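Local coordinates for protein flower-specific defensin (Nicotiana alata, PDB 4AAZ) that acts as a plant defence peptide that is antifungal against Fusarium oxysporum and Botrytis cinerea and slows the growth of Helicoverpa insect pests, at residues T5-F10 against I25-T30; F29-C34 against L42-C47. All blocks are in the same frame, centred on the assembly; numbering follows the deposited sequence. Where two conformers were deposited one is given.

Contact 1. Residues T5-F10 against I25-T30; sequences TESNTF and ISEKFT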
loop_
_atom_site.group_PDB
_atom_site.type_symbol
_atom_site.label_atom_id
_atom_site.label_comp_id
_atom_site.label_asym_id
_atom_site.label_seq_id
_atom_site.Cartn_x
_atom_site.Cartn_y
_atom_site.Cartn_z
ATOM N N THR A 5 1.258 0.714 6.830
ATOM C CA THR A 5 -0.030 1.345 7.114
ATOM C C THR A 5 -0.941 1.055 5.922
ATOM O O THR A 5 -0.550 1.343 4.793
ATOM C CB THR A 5 0.124 2.859 7.262
ATOM O OG1 THR A 5 1.057 3.145 8.312
ATOM C CG2 THR A 5 -1.205 3.499 7.569
ATOM N N GLU A 6 -2.128 0.492 6.143
ATOM C CA GLU A 6 -3.047 0.250 5.039
ATOM C C GLU A 6 -3.362 1.533 4.310
ATOM O O GLU A 6 -3.624 2.578 4.927
ATOM C CB GLU A 6 -4.325 -0.424 5.518
ATOM C CG GLU A 6 -5.221 -0.872 4.381
ATOM C CD GLU A 6 -6.337 -1.817 4.770
ATOM O OE1 GLU A 6 -6.576 -2.043 5.996
ATOM O OE2 GLU A 6 -7.008 -2.342 3.848
ATOM N N SER A 7 -3.340 1.494 2.992
ATOM C CA SER A 7 -3.742 2.631 2.182
ATOM C C SER A 7 -5.130 3.116 2.492
ATOM O O SER A 7 -6.077 2.330 2.585
ATOM C CB SER A 7 -3.686 2.228 0.704
ATOM O OG SER A 7 -4.227 3.240 -0.168
ATOM N N ASN A 8 -5.281 4.438 2.594
ATOM C CA ASN A 8 -6.606 5.006 2.835
ATOM C C ASN A 8 -7.398 5.310 1.583
ATOM O O ASN A 8 -8.596 5.525 1.657
ATOM C CB ASN A 8 -6.461 6.251 3.686
ATOM C CG ASN A 8 -5.959 5.927 5.086
ATOM O OD1 ASN A 8 -6.472 5.021 5.723
ATOM N ND2 ASN A 8 -4.957 6.664 5.571
ATOM N N THR A 9 -6.722 5.367 0.445
ATOM C CA THR A 9 -7.347 5.731 -0.820
ATOM C C THR A 9 -7.419 4.636 -1.870
ATOM O O THR A 9 -8.084 4.798 -2.878
ATOM C CB THR A 9 -6.661 6.972 -1.465
ATOM O OG1 THR A 9 -5.378 6.637 -2.033
ATOM C CG2 THR A 9 -6.529 8.092 -0.480
ATOM N N PHE A 10 -6.707 3.531 -1.689
ATOM C CA PHE A 10 -6.758 2.461 -2.692
ATOM C C PHE A 10 -8.103 1.749 -2.646
ATOM O O PHE A 10 -8.512 1.292 -1.580
ATOM C CB PHE A 10 -5.656 1.433 -2.428
ATOM C CG PHE A 10 -5.671 0.258 -3.353
ATOM C CD1 PHE A 10 -5.128 0.340 -4.623
ATOM C CD2 PHE A 10 -6.207 -0.943 -2.945
ATOM C CE1 PHE A 10 -5.143 -0.744 -5.466
ATOM C CE2 PHE A 10 -6.220 -2.024 -3.768
ATOM C CZ PHE A 10 -5.683 -1.942 -5.038
ATOM N N ILE A 25 1.958 6.167 -2.850
ATOM C CA ILE A 25 2.813 7.322 -3.146
ATOM C C ILE A 25 1.969 8.603 -3.137
ATOM O O ILE A 25 2.420 9.651 -2.673
ATOM C CB ILE A 25 3.621 7.090 -4.452
ATOM C CG1 ILE A 25 4.617 5.973 -4.188
ATOM C CG2 ILE A 25 4.343 8.344 -4.889
ATOM C CD1 ILE A 25 5.410 5.512 -5.409
ATOM N N SER A 26 0.734 8.537 -3.632
ATOM C CA SER A 26 -0.202 9.666 -3.598
ATOM C C SER A 26 -0.455 10.129 -2.179
ATOM O O SER A 26 -0.752 11.300 -1.946
ATOM C CB SER A 26 -1.558 9.307 -4.221
ATOM O OG SER A 26 -1.494 9.133 -5.621
ATOM N N GLU A 27 -0.348 9.190 -1.223
ATOM C CA GLU A 27 -0.582 9.434 0.194
ATOM C C GLU A 27 0.704 9.754 0.957
ATOM O O GLU A 27 0.703 9.830 2.166
ATOM C CB GLU A 27 -1.251 8.216 0.824
ATOM C CG GLU A 27 -2.653 7.963 0.332
ATOM C CD GLU A 27 -3.246 6.664 0.837
ATOM O OE1 GLU A 27 -3.208 6.400 2.058
ATOM O OE2 GLU A 27 -3.786 5.879 0.014
ATOM N N LYS A 28 1.792 9.960 0.217
ATOM C CA LYS A 28 3.089 10.362 0.777
ATOM C C LYS A 28 3.822 9.249 1.506
ATOM O O LYS A 28 4.683 9.503 2.339
ATOM C CB LYS A 28 2.991 11.643 1.609
ATOM C CG LYS A 28 2.485 12.833 0.814
ATOM C CD LYS A 28 2.389 14.101 1.681
ATOM C CE LYS A 28 1.282 15.031 1.198
ATOM N NZ LYS A 28 -0.095 14.436 1.383
ATOM N N PHE A 29 3.518 8.009 1.153
ATOM C CA PHE A 29 4.358 6.890 1.500
ATOM C C PHE A 29 5.354 6.689 0.373
ATOM O O PHE A 29 5.272 7.327 -0.670
ATOM C CB PHE A 29 3.504 5.644 1.730
ATOM C CG PHE A 29 2.564 5.743 2.907
ATOM C CD1 PHE A 29 1.283 6.245 2.734
ATOM C CD2 PHE A 29 2.959 5.314 4.167
ATOM C CE1 PHE A 29 0.417 6.336 3.782
ATOM C CE2 PHE A 29 2.094 5.390 5.241
ATOM C CZ PHE A 29 0.822 5.912 5.056
ATOM N N THR A 30 6.305 5.783 0.559
ATOM C CA THR A 30 7.320 5.571 -0.448
ATOM C C THR A 30 7.075 4.318 -1.296
ATOM O O THR A 30 7.697 4.165 -2.344
ATOM C CB THR A 30 8.740 5.564 0.133
ATOM O OG1 THR A 30 8.834 4.596 1.163
ATOM C CG2 THR A 30 9.087 6.916 0.744
HETATM O O HOH W 1 -3.224 8.340 3.915
#
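Glu27 reaches Ser7, Asn8 and Thr9 because its CG stands anti to its own carbonyl carbon (chi1 -67°) and the chain beyond runs extended. Its carboxylate thus arrives in the turn after strand 2-6. Ser7 meets it with OG anti to the backbone N (chi1 173°), while the side chain of Thr9 points back against that of Glu27.

OE2 accepts three hydrogen bonds. Ser7 OG donates to Glu27 OE2 at 2.7 Å on the syn side. Thr9 OG1 donates to the same Glu27 OE2, also at 2.7 Å, on the anti side, tilted 33° from the carboxylate plane. Thr9 N reaches Glu27 OE2 from above the carboxylate plane at 3.0 Å. The other oxygen, OE1, takes a nearly straight bond from Asn8 N (2.9 Å), again on the syn side. A water bridges Asn8 ND2 and Glu27 OE1. So many donors fix the rotation of the carboxylate and probably favour its charged form. Ser7 OG also accepts from Phe10 N (2.9 Å), an ST motif that ties the turn together.

Earlier in the chain, on the strand, Thr5 CB lies 3.8 Å from Phe29 CE2, the two side chains crossing at about a right angle.

Glu27 follows helix 17-26, which ends in a Schellman motif with Lys28 as C-prime residue. The contact thus pins the helix exit to the turn leaving strand 2-6, which lies beside strand 41-46.

Contact 2. Residues F29-C34 against L42-C47; sequences FTDGHC and LCTKPC. With EDO (1,2-ethanediol), chain C.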
loop_
_atom_site.group_PDB
_atom_site.type_symbol
_atom_site.label_atom_id
_atom_site.label_comp_id
_atom_site.label_asym_id
_atom_site.label_seq_id
_atom_site.Cartn_x
_atom_site.Cartn_y
_atom_site.Cartn_z
ATOM N N PHE A 29 3.518 8.009 1.153
ATOM C CA PHE A 29 4.358 6.890 1.500
ATOM C C PHE A 29 5.354 6.689 0.373
ATOM O O PHE A 29 5.272 7.327 -0.670
ATOM C CB PHE A 29 3.504 5.644 1.730
ATOM C CG PHE A 29 2.564 5.743 2.907
ATOM C CD1 PHE A 29 1.283 6.245 2.734
ATOM C CD2 PHE A 29 2.959 5.314 4.167
ATOM C CE1 PHE A 29 0.417 6.336 3.782
ATOM C CE2 PHE A 29 2.094 5.390 5.241
ATOM C CZ PHE A 29 0.822 5.912 5.056
ATOM N N THR A 30 6.305 5.783 0.559
ATOM C CA THR A 30 7.320 5.571 -0.448
ATOM C C THR A 30 7.075 4.318 -1.296
ATOM O O THR A 30 7.697 4.165 -2.344
ATOM C CB THR A 30 8.740 5.564 0.133
ATOM O OG1 THR A 30 8.834 4.596 1.163
ATOM C CG2 THR A 30 9.087 6.916 0.744
ATOM N N ASP A 31 6.192 3.426 -0.859
ATOM C CA ASP A 31 5.828 2.252 -1.648
ATOM C C ASP A 31 4.489 1.723 -1.158
ATOM O O ASP A 31 4.001 2.105 -0.082
ATOM C CB ASP A 31 6.896 1.149 -1.535
ATOM C CG ASP A 31 6.653 -0.020 -2.483
ATOM O OD1 ASP A 31 6.361 0.242 -3.669
ATOM O OD2 ASP A 31 6.771 -1.203 -2.069
ATOM N N GLY A 32 3.903 0.833 -1.954
ATOM C CA GLY A 32 2.779 0.032 -1.531
ATOM C C GLY A 32 2.909 -1.361 -2.090
ATOM O O GLY A 32 3.396 -1.537 -3.194
ATOM N N HIS A 33 2.461 -2.361 -1.332
ATOM C CA HIS A 33 2.427 -3.738 -1.778
ATOM C C HIS A 33 1.140 -4.402 -1.319
ATOM O O HIS A 33 0.439 -3.889 -0.423
ATOM C CB HIS A 33 3.634 -4.508 -1.240
ATOM C CG HIS A 33 3.589 -4.697 0.242
ATOM N ND1 HIS A 33 3.926 -3.690 1.119
ATOM C CD2 HIS A 33 3.217 -5.752 1.001
ATOM C CE1 HIS A 33 3.756 -4.116 2.358
ATOM N NE2 HIS A 33 3.331 -5.363 2.316
ATOM N N CYS A 34 0.826 -5.548 -1.907
ATOM C CA CYS A 34 -0.369 -6.301 -1.532
ATOM C C CYS A 34 -0.056 -7.327 -0.469
ATOM O O CYS A 34 0.954 -8.014 -0.529
ATOM C CB CYS A 34 -0.955 -7.029 -2.732
ATOM S SG CYS A 34 -1.432 -5.991 -4.111
ATOM N N LEU A 42 -0.978 -2.331 1.434
ATOM C CA LEU A 42 -0.222 -1.836 2.571
ATOM C C LEU A 42 0.853 -0.899 2.087
ATOM O O LEU A 42 1.722 -1.277 1.286
ATOM C CB LEU A 42 0.385 -2.987 3.370
ATOM C CG LEU A 42 -0.619 -4.011 3.900
ATOM C CD1 LEU A 42 0.138 -5.151 4.643
ATOM C CD2 LEU A 42 -1.631 -3.354 4.806
ATOM N N CYS A 43 0.790 0.332 2.576
ATOM C CA CYS A 43 1.803 1.328 2.276
ATOM C C CYS A 43 2.966 1.218 3.249
ATOM O O CYS A 43 2.775 0.841 4.426
ATOM C CB CYS A 43 1.232 2.748 2.370
ATOM S SG CYS A 43 -0.259 3.034 1.384
ATOM N N THR A 44 4.158 1.571 2.792
ATOM C CA THR A 44 5.322 1.588 3.656
ATOM C C THR A 44 6.065 2.911 3.539
ATOM O O THR A 44 6.086 3.536 2.467
ATOM C CB THR A 44 6.291 0.435 3.352
ATOM O OG1 THR A 44 6.576 0.382 1.950
ATOM C CG2 THR A 44 5.698 -0.873 3.774
ATOM N N LYS A 45 6.664 3.347 4.645
ATOM C CA LYS A 45 7.594 4.475 4.620
ATOM C C LYS A 45 8.499 4.338 5.829
ATOM O O LYS A 45 8.157 3.605 6.762
ATOM C CB LYS A 45 6.844 5.820 4.632
ATOM C CG LYS A 45 6.081 6.143 5.902
ATOM C CD LYS A 45 5.369 7.483 5.767
ATOM C CE LYS A 45 4.540 7.821 6.982
ATOM N NZ LYS A 45 3.823 9.123 6.789
ATOM N N PRO A 46 9.645 5.021 5.841
ATOM C CA PRO A 46 10.541 4.973 6.995
ATOM C C PRO A 46 9.841 5.461 8.246
ATOM O O PRO A 46 9.041 6.394 8.208
ATOM C CB PRO A 46 11.678 5.924 6.601
ATOM C CG PRO A 46 11.706 5.830 5.081
ATOM C CD PRO A 46 10.230 5.778 4.718
ATOM N N CYS A 47 10.164 4.836 9.367
ATOM C CA CYS A 47 9.602 5.205 10.653
ATOM C C CYS A 47 10.599 4.987 11.773
ATOM O O CYS A 47 11.722 4.535 11.491
ATOM C CB CYS A 47 8.364 4.405 10.943
ATOM S SG CYS A 47 8.654 2.636 11.142
ATOM O OXT CYS A 47 10.295 5.287 12.940
HETATM C C1 EDO C . 10.399 -0.931 -5.739
HETATM O O1 EDO C . 11.284 0.137 -6.177
HETATM C C2 EDO C . 9.402 -0.419 -4.705
HETATM O O2 EDO C . 8.462 0.435 -5.345
HETATM O O HOH W 2 8.748 1.828 1.297
HETATM O O HOH W 3 5.237 -1.349 0.314
#
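Phe29 and Cys43 touch toward the open end of the beta hairpin of strands 31-34 and 41-46, part of the cysteine-stabilised alpha-beta fold of plant defensins. Cys43 CB sits over one face of the Phe29 ring, 3.5 Å from its centroid, as a CH-pi contact. Cys43 SG lies obliquely to the same ring. The extended chain of Lys45 runs past the ring, with CD 3.6 Å from Phe29 CD2. Its NZ makes an off-centre cation-pi contact with the ring.

The backbone holds these groups in place. Asp31 and Thr44 form a hydrogen-bonded antiparallel pair, and so do His33 and Leu42. Between them, Gly32 and Cys43 form a non-hydrogen-bonded pair. Thr44 N bonds to Asp31 O at 2.9 Å. Thr30 N donates to Thr44 O at 3.0 Å, and Asp31 N adds a weak bond to that oxygen. Thr30 and Asp31 both face Thr44, which makes a classic beta bulge.

Asp31, His33, Leu42 and Thr44 share one face of the sheet. His33 CG sits between the backbone N and the carbonyl carbon (chi1 68°), which turns the imidazole toward Leu42, where CE1 comes 3.7 Å from Leu42 CB. Thr44 CG2 meets the edge of the His33 ring.

Outside this shell, Cys43 is tied by a disulfide to Cys24 of helix 17-26, and Cys34 to Cys14. Lys17 forms a salt bridge with Asp31 OD2 and a hydrogen bond with Gly32 O. A 1,2-ethanediol, probably from the crystallisation liquor, donates from O2 to Asp31 OD1. One water, in the plane of the His33 ring, is hydrogen-bonded to His33 ND1 at 2.8 Å, Thr44 OG1 at 2.7 Å and Asp31 OD2 at 2.8 Å.

In the fold
The centres of contacts 1 and 2 lie about 7 Å apart, and the contacts share Phe29 and Thr30. Along the chain, 5-10 comes first, then 25-30, which begins on the last turn of helix 17-26 and overlaps 29-34. Segment 42-47 ends this chain, the defensin part of a longer protein. Both contacts reach the same antiparallel sheet, in which 41-46 is the middle strand between 2-6 and 31-34. Thr5 O and Cys43 N, 2.8 Å apart, probably form a hydrogen bond between them, and Ser7 CB packs on Cys43 SG. Contact 1 ties the helix end to the loop leaving outer strand 2-6. Contact 2 builds the hairpin. With four disulfides they join helix and sheet.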